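Local coordinates for hydroxylase, putative (Mycobacterium tuberculosis, PDB 3AFF), which is the oxygenase component of a flavin-dependent monooxygenase in cholesterol catabolism, probably ortho-hydroxylating the phenolic secosteroid 3-HSA with reduced FMN and oxygen, at residues D17-E22 against V41-D46; R24-A29 against R35-T40; L67-T72 against I241-V246. One frame throughout, in Å; residues are numbered along the deposited sequence.

Contact 1 (D17-E22 against V41-D46)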
loop_
_atom_site.group_PDB
_atom_site.type_symbol
_atom_site.label_atom_id
_atom_site.label_comp_id
_atom_site.label_asym_id
_atom_site.label_seq_id
_atom_site.Cartn_x
_atom_site.Cartn_y
_atom_site.Cartn_z
ATOM N N ASP A 17 -24.805 -19.222 38.105
ATOM C CA ASP A 17 -25.579 -19.754 37.017
ATOM C C ASP A 17 -27.034 -20.058 37.397
ATOM O O ASP A 17 -27.959 -19.685 36.680
ATOM C CB ASP A 17 -24.893 -20.996 36.504
ATOM C CG ASP A 17 -24.012 -20.712 35.316
ATOM O OD1 ASP A 17 -23.797 -19.506 34.957
ATOM O OD2 ASP A 17 -23.543 -21.707 34.717
ATOM N N ASN A 18 -27.253 -20.701 38.547
ATOM C CA ASN A 18 -28.616 -20.947 38.993
ATOM C C ASN A 18 -29.425 -19.690 39.265
ATOM O O ASN A 18 -30.670 -19.718 39.186
ATOM C CB ASN A 18 -28.635 -21.876 40.186
ATOM C CG ASN A 18 -28.322 -23.291 39.791
ATOM O OD1 ASN A 18 -27.427 -23.951 40.366
ATOM N ND2 ASN A 18 -29.020 -23.764 38.763
ATOM N N LEU A 19 -28.718 -18.593 39.567
ATOM C CA LEU A 19 -29.342 -17.314 39.801
ATOM C C LEU A 19 -29.781 -16.564 38.521
ATOM O O LEU A 19 -30.630 -15.685 38.586
ATOM C CB LEU A 19 -28.379 -16.431 40.588
ATOM C CG LEU A 19 -28.073 -16.659 42.072
ATOM C CD1 LEU A 19 -27.439 -15.376 42.623
ATOM C CD2 LEU A 19 -29.313 -16.985 42.855
ATOM N N LEU A 20 -29.208 -16.882 37.366
ATOM C CA LEU A 20 -29.400 -16.009 36.209
ATOM C C LEU A 20 -30.840 -15.851 35.746
ATOM O O LEU A 20 -31.289 -14.718 35.493
ATOM C CB LEU A 20 -28.439 -16.340 35.044
ATOM C CG LEU A 20 -26.922 -16.267 35.300
ATOM C CD1 LEU A 20 -26.178 -16.447 34.015
ATOM C CD2 LEU A 20 -26.468 -14.970 35.973
ATOM N N PRO A 21 -31.602 -16.967 35.653
ATOM C CA PRO A 21 -33.006 -16.806 35.268
ATOM C C PRO A 21 -33.813 -15.803 36.114
ATOM O O PRO A 21 -34.530 -14.994 35.529
ATOM C CB PRO A 21 -33.554 -18.232 35.381
ATOM C CG PRO A 21 -32.388 -19.086 35.078
ATOM C CD PRO A 21 -31.254 -18.390 35.821
ATOM N N GLU A 22 -33.682 -15.850 37.452
ATOM C CA GLU A 22 -34.348 -14.931 38.393
ATOM C C GLU A 22 -33.891 -13.486 38.229
ATOM O O GLU A 22 -34.687 -12.563 38.354
ATOM C CB GLU A 22 -34.043 -15.309 39.849
ATOM C CG GLU A 22 -34.874 -16.469 40.488
ATOM C CD GLU A 22 -34.249 -17.037 41.835
ATOM O OE1 GLU A 22 -33.013 -16.873 42.096
ATOM O OE2 GLU A 22 -35.033 -17.636 42.635
ATOM N N VAL A 41 -29.205 -8.799 45.993
ATOM C CA VAL A 41 -28.008 -8.638 46.880
ATOM C C VAL A 41 -27.925 -9.771 47.875
ATOM O O VAL A 41 -26.867 -10.371 48.066
ATOM C CB VAL A 41 -27.992 -7.256 47.595
ATOM C CG1 VAL A 41 -26.730 -7.091 48.468
ATOM C CG2 VAL A 41 -28.111 -6.136 46.569
ATOM N N LYS A 42 -29.046 -10.104 48.507
ATOM C CA LYS A 42 -29.065 -11.235 49.454
ATOM C C LYS A 42 -28.707 -12.545 48.743
ATOM O O LYS A 42 -27.907 -13.333 49.244
ATOM C CB LYS A 42 -30.438 -11.360 50.139
ATOM C CG LYS A 42 -30.417 -12.252 51.398
ATOM C CD LYS A 42 -31.847 -12.696 51.789
ATOM C CE LYS A 42 -31.804 -13.722 52.958
ATOM N NZ LYS A 42 -31.639 -15.127 52.386
ATOM N N ALA A 43 -29.315 -12.780 47.573
ATOM C CA ALA A 43 -29.018 -13.998 46.790
ATOM C C ALA A 43 -27.527 -14.116 46.526
ATOM O O ALA A 43 -26.915 -15.145 46.807
ATOM C CB ALA A 43 -29.784 -13.985 45.462
ATOM N N LEU A 44 -26.948 -13.056 45.969
ATOM C CA LEU A 44 -25.493 -13.002 45.710
ATOM C C LEU A 44 -24.664 -13.194 46.986
ATOM O O LEU A 44 -23.632 -13.884 46.992
ATOM C CB LEU A 44 -25.109 -11.647 45.068
ATOM C CG LEU A 44 -25.436 -11.370 43.597
ATOM C CD1 LEU A 44 -25.251 -9.873 43.311
ATOM C CD2 LEU A 44 -24.588 -12.261 42.679
ATOM N N ASP A 45 -25.078 -12.554 48.071
ATOM C CA ASP A 45 -24.357 -12.768 49.301
ATOM C C ASP A 45 -24.423 -14.270 49.724
ATOM O O ASP A 45 -23.401 -14.897 50.014
ATOM C CB ASP A 45 -24.857 -11.830 50.408
ATOM C CG ASP A 45 -24.004 -11.956 51.692
ATOM O OD1 ASP A 45 -22.778 -11.652 51.663
ATOM O OD2 ASP A 45 -24.546 -12.450 52.693
ATOM N N ASP A 46 -25.642 -14.823 49.745
ATOM C CA ASP A 46 -25.899 -16.260 50.098
ATOM C C ASP A 46 -25.081 -17.276 49.296
ATOM O O ASP A 46 -24.601 -18.240 49.877
ATOM C CB ASP A 46 -27.373 -16.632 49.874
ATOM C CG ASP A 46 -28.325 -16.049 50.915
ATOM O OD1 ASP A 46 -27.888 -15.548 51.986
ATOM O OD2 ASP A 46 -29.543 -16.057 50.609
#
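Leu-19 reaches across to Ala-43 with both branches of its fork. Its CD1 lies 3.9 Å from Ala-43 CB and its CD2 4.0 Å from the same CB, so the single methyl of the alanine sits almost evenly against the two leucine methyls. The torsions account for this. With chi1 -73° the CG stands opposite the carbonyl carbon, beside the backbone N, and chi2 -163° opens the fork toward helix 38-47. Leu-19 CD1 also meets Leu-44, whose backbone N is 4.1 Å away and whose CD2 is 4.2 Å away; of the Leu-44 side chain it is the end that comes nearer, the CA-CB bond running along the interface rather than across it. The nearest CA pair, Leu-19 and Ala-43, is 7.7 Å apart, a spacing that suits a residue as small as alanine on one side. Both segments belong to the N-terminal helical region of the acyl-CoA dehydrogenase fold, where helices 9-33 and 38-47 pack against each other and helix 65-76 adjoins them: Leu-20 and Leu-44 both touch its Leu-75. Helix 9-33 is kinked at Pro-21 and Glu-22, neither of whose N atoms bonds to the preceding turn; proline has no N-H to give. On helix 38-47 itself, Lys-42 NZ forms a salt bridge with Asp-46 OD2 one turn later, at 2.9 Å and through the syn lone pair of that oxygen.

Contact 2 (R24-A29 against R35-T40)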
loop_
_atom_site.group_PDB
_atom_site.type_symbol
_atom_site.label_atom_id
_atom_site.label_comp_id
_atom_site.label_asym_id
_atom_site.label_seq_id
_atom_site.Cartn_x
_atom_site.Cartn_y
_atom_site.Cartn_z
ATOM N N ARG A 24 -32.566 -12.209 35.447
ATOM C CA ARG A 24 -33.101 -11.759 34.141
ATOM C C ARG A 24 -34.548 -11.257 34.238
ATOM O O ARG A 24 -34.886 -10.211 33.674
ATOM C CB ARG A 24 -32.949 -12.843 33.050
ATOM C CG ARG A 24 -33.264 -12.374 31.580
ATOM C CD ARG A 24 -33.426 -13.550 30.594
ATOM N NE ARG A 24 -32.217 -14.393 30.494
ATOM C CZ ARG A 24 -32.138 -15.699 30.799
ATOM N NH1 ARG A 24 -30.964 -16.336 30.698
ATOM N NH2 ARG A 24 -33.213 -16.393 31.207
ATOM N N ASP A 25 -35.372 -11.980 34.998
ATOM C CA ASP A 25 -36.793 -11.687 35.092
ATOM C C ASP A 25 -37.037 -10.359 35.778
ATOM O O ASP A 25 -37.908 -9.596 35.354
ATOM C CB ASP A 25 -37.554 -12.809 35.839
ATOM C CG ASP A 25 -37.593 -14.135 35.063
ATOM O OD1 ASP A 25 -37.955 -15.161 35.696
ATOM O OD2 ASP A 25 -37.280 -14.168 33.845
ATOM N N ARG A 26 -36.238 -10.097 36.819
ATOM C CA ARG A 26 -36.273 -8.881 37.646
ATOM C C ARG A 26 -35.732 -7.611 36.918
ATOM O O ARG A 26 -35.906 -6.490 37.397
ATOM C CB ARG A 26 -35.427 -9.160 38.893
ATOM C CG ARG A 26 -35.978 -8.716 40.190
ATOM C CD ARG A 26 -35.158 -9.254 41.320
ATOM N NE ARG A 26 -35.459 -10.641 41.654
ATOM C CZ ARG A 26 -34.588 -11.526 42.144
ATOM N NH1 ARG A 26 -33.334 -11.193 42.356
ATOM N NH2 ARG A 26 -34.966 -12.770 42.410
ATOM N N ALA A 27 -35.089 -7.787 35.760
ATOM C CA ALA A 27 -34.375 -6.683 35.063
ATOM C C ALA A 27 -35.117 -5.338 34.915
ATOM O O ALA A 27 -34.526 -4.289 35.148
ATOM C CB ALA A 27 -33.817 -7.162 33.719
ATOM N N GLN A 28 -36.398 -5.356 34.556
ATOM C CA GLN A 28 -37.157 -4.110 34.426
ATOM C C GLN A 28 -37.476 -3.556 35.806
ATOM O O GLN A 28 -37.424 -2.334 36.004
ATOM C CB GLN A 28 -38.445 -4.273 33.585
ATOM C CG GLN A 28 -39.282 -2.975 33.422
ATOM C CD GLN A 28 -38.617 -1.852 32.523
ATOM O OE1 GLN A 28 -38.340 -2.052 31.316
ATOM N NE2 GLN A 28 -38.408 -0.664 33.115
ATOM N N ALA A 29 -37.781 -4.443 36.749
ATOM C CA ALA A 29 -38.034 -4.076 38.146
ATOM C C ALA A 29 -36.821 -3.382 38.787
ATOM O O ALA A 29 -36.978 -2.433 39.579
ATOM C CB ALA A 29 -38.425 -5.333 38.966
ATOM N N ARG A 35 -31.859 0.974 41.787
ATOM C CA ARG A 35 -30.876 0.430 42.702
ATOM C C ARG A 35 -31.202 -1.056 42.735
ATOM O O ARG A 35 -32.297 -1.431 42.364
ATOM C CB ARG A 35 -30.995 1.077 44.083
ATOM C CG ARG A 35 -31.995 0.416 44.960
ATOM C CD ARG A 35 -32.109 1.041 46.308
ATOM N NE ARG A 35 -33.179 0.385 47.054
ATOM C CZ ARG A 35 -34.347 0.958 47.382
ATOM N NH1 ARG A 35 -34.609 2.245 47.076
ATOM N NH2 ARG A 35 -35.254 0.245 48.059
ATOM N N LEU A 36 -30.261 -1.912 43.125
ATOM C CA LEU A 36 -30.517 -3.346 43.185
ATOM C C LEU A 36 -31.539 -3.742 44.260
ATOM O O LEU A 36 -31.479 -3.256 45.404
ATOM C CB LEU A 36 -29.205 -4.119 43.363
ATOM C CG LEU A 36 -28.474 -4.751 42.156
ATOM C CD1 LEU A 36 -28.564 -3.944 40.851
ATOM C CD2 LEU A 36 -27.041 -5.182 42.496
ATOM N N PRO A 37 -32.487 -4.648 43.899
ATOM C CA PRO A 37 -33.441 -5.162 44.875
ATOM C C PRO A 37 -32.706 -5.905 45.990
ATOM O O PRO A 37 -31.724 -6.582 45.717
ATOM C CB PRO A 37 -34.328 -6.134 44.037
ATOM C CG PRO A 37 -34.121 -5.661 42.578
ATOM C CD PRO A 37 -32.691 -5.231 42.552
ATOM N N ASP A 38 -33.145 -5.735 47.234
ATOM C CA ASP A 38 -32.534 -6.450 48.358
ATOM C C ASP A 38 -32.396 -7.932 48.043
ATOM O O ASP A 38 -31.389 -8.536 48.393
ATOM C CB ASP A 38 -33.329 -6.260 49.650
ATOM C CG ASP A 38 -33.295 -4.818 50.159
ATOM O OD1 ASP A 38 -32.366 -4.047 49.791
ATOM O OD2 ASP A 38 -34.215 -4.443 50.932
ATOM N N GLU A 39 -33.405 -8.495 47.371
ATOM C CA GLU A 39 -33.474 -9.910 47.019
ATOM C C GLU A 39 -32.272 -10.353 46.187
ATOM O O GLU A 39 -31.748 -11.457 46.382
ATOM C CB GLU A 39 -34.794 -10.230 46.282
ATOM C CG GLU A 39 -34.986 -11.724 45.885
ATOM C CD GLU A 39 -36.461 -12.125 45.510
ATOM O OE1 GLU A 39 -36.779 -13.375 45.546
ATOM O OE2 GLU A 39 -37.286 -11.198 45.184
ATOM N N THR A 40 -31.822 -9.512 45.256
ATOM C CA THR A 40 -30.705 -9.964 44.441
ATOM C C THR A 40 -29.357 -9.862 45.180
ATOM O O THR A 40 -28.521 -10.783 45.083
ATOM C CB THR A 40 -30.762 -9.528 42.927
ATOM O OG1 THR A 40 -29.480 -9.073 42.491
ATOM C CG2 THR A 40 -31.721 -8.502 42.691
#
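Pro-37, at the N-cap position of helix 38-47, meets Arg-26 first: its ring CG is 3.9 Å from Arg-26 CD, the aliphatic part of the arginine lying obliquely across the proline. The contact adjoins the short turn between helices 9-33 and 38-47 in the N-terminal domain of the acyl-CoA dehydrogenase fold. Glu-39 comes next, its CG anti to the backbone N (chi1 -179°) and the chain extended beyond, which brings the carboxylate over one face of the guanidinium. The two planes are only 11° apart and stacked, with Arg-26 NH2 3.5 Å from Glu-39 CD. A bend at chi3 of Arg-26 turns its head group into this position. Arg-26 NH2 and Glu-39 OE1, 3.7 Å apart, make a long salt bridge in which the oxygen stands well off the guanidinium plane. Thr-40, which also touches Thr-82 of helix 80-96, follows at the guanidinium edge and in its plane. Its CG2 lies 3.8 Å from Arg-26 CD, a normal apolar approach, but its closer approach to Arg-26 NH1 is doubtful. The attraction between the helices here is therefore one of charge and stacked planes, probably less directional than an N-H bond and tempered by solvent around the exposed glutamate.

Contact 3 (L67-T72 against I241-V246)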
loop_
_atom_site.group_PDB
_atom_site.type_symbol
_atom_site.label_atom_id
_atom_site.label_comp_id
_atom_site.label_asym_id
_atom_site.label_seq_id
_atom_site.Cartn_x
_atom_site.Cartn_y
_atom_site.Cartn_z
ATOM N N LEU A 67 -11.728 -15.693 37.373
ATOM C CA LEU A 67 -13.015 -16.238 37.744
ATOM C C LEU A 67 -13.960 -15.210 38.282
ATOM O O LEU A 67 -15.183 -15.306 38.065
ATOM C CB LEU A 67 -12.858 -17.333 38.803
ATOM C CG LEU A 67 -12.118 -18.553 38.259
ATOM C CD1 LEU A 67 -11.982 -19.547 39.385
ATOM C CD2 LEU A 67 -12.856 -19.192 37.020
ATOM N N PHE A 68 -13.450 -14.279 39.081
ATOM C CA PHE A 68 -14.284 -13.174 39.525
ATOM C C PHE A 68 -14.850 -12.384 38.342
ATOM O O PHE A 68 -16.032 -12.096 38.325
ATOM C CB PHE A 68 -13.503 -12.206 40.449
ATOM C CG PHE A 68 -14.333 -11.013 40.863
ATOM C CD1 PHE A 68 -15.220 -11.107 41.945
ATOM C CD2 PHE A 68 -14.245 -9.805 40.153
ATOM C CE1 PHE A 68 -15.980 -10.025 42.318
ATOM C CE2 PHE A 68 -15.037 -8.722 40.516
ATOM C CZ PHE A 68 -15.878 -8.835 41.597
ATOM N N PHE A 69 -14.023 -12.016 37.361
ATOM C CA PHE A 69 -14.560 -11.264 36.181
ATOM C C PHE A 69 -15.569 -12.029 35.308
ATOM O O PHE A 69 -16.571 -11.453 34.854
ATOM C CB PHE A 69 -13.435 -10.579 35.372
ATOM C CG PHE A 69 -12.683 -9.560 36.175
ATOM C CD1 PHE A 69 -13.356 -8.482 36.756
ATOM C CD2 PHE A 69 -11.301 -9.685 36.400
ATOM C CE1 PHE A 69 -12.647 -7.522 37.538
ATOM C CE2 PHE A 69 -10.584 -8.747 37.155
ATOM C CZ PHE A 69 -11.240 -7.658 37.743
ATOM N N GLU A 70 -15.363 -13.352 35.172
ATOM C CA GLU A 70 -16.320 -14.241 34.508
ATOM C C GLU A 70 -17.699 -14.242 35.152
ATOM O O GLU A 70 -18.718 -14.146 34.481
ATOM C CB GLU A 70 -15.743 -15.700 34.456
ATOM C CG GLU A 70 -16.757 -16.762 34.075
ATOM C CD GLU A 70 -17.249 -16.603 32.621
ATOM O OE1 GLU A 70 -18.388 -17.122 32.313
ATOM O OE2 GLU A 70 -16.513 -15.915 31.827
ATOM N N ALA A 71 -17.718 -14.380 36.480
ATOM C CA ALA A 71 -18.903 -14.133 37.277
ATOM C C ALA A 71 -19.652 -12.841 36.965
ATOM O O ALA A 71 -20.903 -12.848 36.823
ATOM C CB ALA A 71 -18.497 -14.192 38.811
ATOM N N THR A 72 -18.937 -11.715 36.881
ATOM C CA THR A 72 -19.596 -10.452 36.532
ATOM C C THR A 72 -20.111 -10.406 35.089
ATOM O O THR A 72 -21.107 -9.733 34.790
ATOM C CB THR A 72 -18.656 -9.221 36.778
ATOM O OG1 THR A 72 -17.616 -9.183 35.794
ATOM C CG2 THR A 72 -18.011 -9.327 38.202
ATOM N N ILE A 241 -14.965 -2.517 35.274
ATOM C CA ILE A 241 -15.920 -1.822 34.392
ATOM C C ILE A 241 -16.065 -2.555 33.012
ATOM O O ILE A 241 -17.170 -2.790 32.547
ATOM C CB ILE A 241 -15.365 -0.304 34.182
ATOM C CG1 ILE A 241 -15.609 0.500 35.436
ATOM C CG2 ILE A 241 -16.041 0.481 33.069
ATOM C CD1 ILE A 241 -16.650 -0.085 36.337
ATOM N N SER A 242 -14.931 -2.897 32.405
ATOM C CA SER A 242 -14.928 -3.495 31.087
ATOM C C SER A 242 -15.572 -4.884 31.073
ATOM O O SER A 242 -16.262 -5.211 30.092
ATOM C CB SER A 242 -13.531 -3.576 30.524
ATOM O OG SER A 242 -12.953 -2.263 30.434
ATOM N N ALA A 243 -15.321 -5.707 32.105
ATOM C CA ALA A 243 -15.954 -7.004 32.132
ATOM C C ALA A 243 -17.490 -7.025 32.081
ATOM O O ALA A 243 -18.059 -7.785 31.277
ATOM C CB ALA A 243 -15.412 -7.865 33.196
ATOM N N PRO A 244 -18.196 -6.270 32.951
ATOM C CA PRO A 244 -19.613 -6.302 32.785
ATOM C C PRO A 244 -20.102 -5.639 31.480
ATOM O O PRO A 244 -21.171 -6.004 30.983
ATOM C CB PRO A 244 -20.118 -5.578 34.046
ATOM C CG PRO A 244 -19.012 -4.692 34.402
ATOM C CD PRO A 244 -17.834 -5.531 34.173
ATOM N N ILE A 245 -19.354 -4.674 30.941
ATOM C CA ILE A 245 -19.738 -4.080 29.646
ATOM C C ILE A 245 -19.644 -5.194 28.611
ATOM O O ILE A 245 -20.547 -5.349 27.788
ATOM C CB ILE A 245 -18.836 -2.858 29.250
ATOM C CG1 ILE A 245 -19.192 -1.627 30.123
ATOM C CG2 ILE A 245 -18.964 -2.511 27.784
ATOM C CD1 ILE A 245 -18.120 -0.587 30.091
ATOM N N VAL A 246 -18.552 -5.954 28.620
ATOM C CA VAL A 246 -18.515 -7.103 27.722
ATOM C C VAL A 246 -19.717 -8.081 27.897
ATOM O O VAL A 246 -20.388 -8.392 26.918
ATOM C CB VAL A 246 -17.186 -7.820 27.685
ATOM C CG1 VAL A 246 -17.237 -8.883 26.531
ATOM C CG2 VAL A 246 -16.046 -6.822 27.378
#
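Two helices from the two ends of the acyl-CoA dehydrogenase fold meet here: helix 65-76 of the N-terminal family region and helix 233-259 of the C-terminal one, joined where Phe-69 and Thr-72 meet Ala-243 and Pro-244. The axes of segments 67-72 and 241-246 approach to 8.6 Å, with a signed crossing angle of -42°. At this spacing the methyl of Ala-243 is the central group of the contact. Its CB lies 4.0 Å from Phe-69 CB and 3.7 Å from Thr-72 OG1. Phe-69, with CG opposite its carbonyl carbon and beside the backbone N, carries its ring past Ala-243, which it approaches slantwise, and on to Ile-298 of helix 286-309. Thr-72 holds OG1 between its own N and carbonyl carbon (chi1 72°), the crowded position, and this places the hydroxyl within 2.7 Å of Phe-69 O one turn back. Thr-72 OG1 donates that bond, meeting the acceptor at a C=O...donor angle of 126°. The buried hydroxyl thus spends its proton inside its own helix, and Thr-72 OG1 packs against Ala-243 CB and lies 4.0 Å from Pro-244 CD. Pro-244, which lacks an N-H for the preceding turn and marks a kink in helix 233-259, also touches Ser-87 of helix 80-96, as Thr-72 does. Its side chain is about 4 Å from that of Trp-84 at the nearest atoms, an FMN-binding residue by similarity, so the crossing probably belongs to the helical packing beside the flavin site, as in other members of this family.

How the contacts relate
Contacts 1 and 2 join the same pair, helices 9-33 and 38-47, with centres 10 Å apart; contact 2, nearer the turn between them, is nested in the chain loop that contact 1 closes. They touch directly, Val-41 CG2 lying 3.9 Å from Leu-36 CB. Contact 3 follows in series, opening on helix 65-76, the next helix along the chain, and closing 169 residues later on helix 233-259. Its centre is 16 Å from that of contact 1 and 18 Å from that of contact 2, without touching either. The first two thus fasten a local hairpin of helices 19 Å from the chain's centre, whereas contact 3, only 9 Å from it, ties the N-terminal helices to the C-terminal ones.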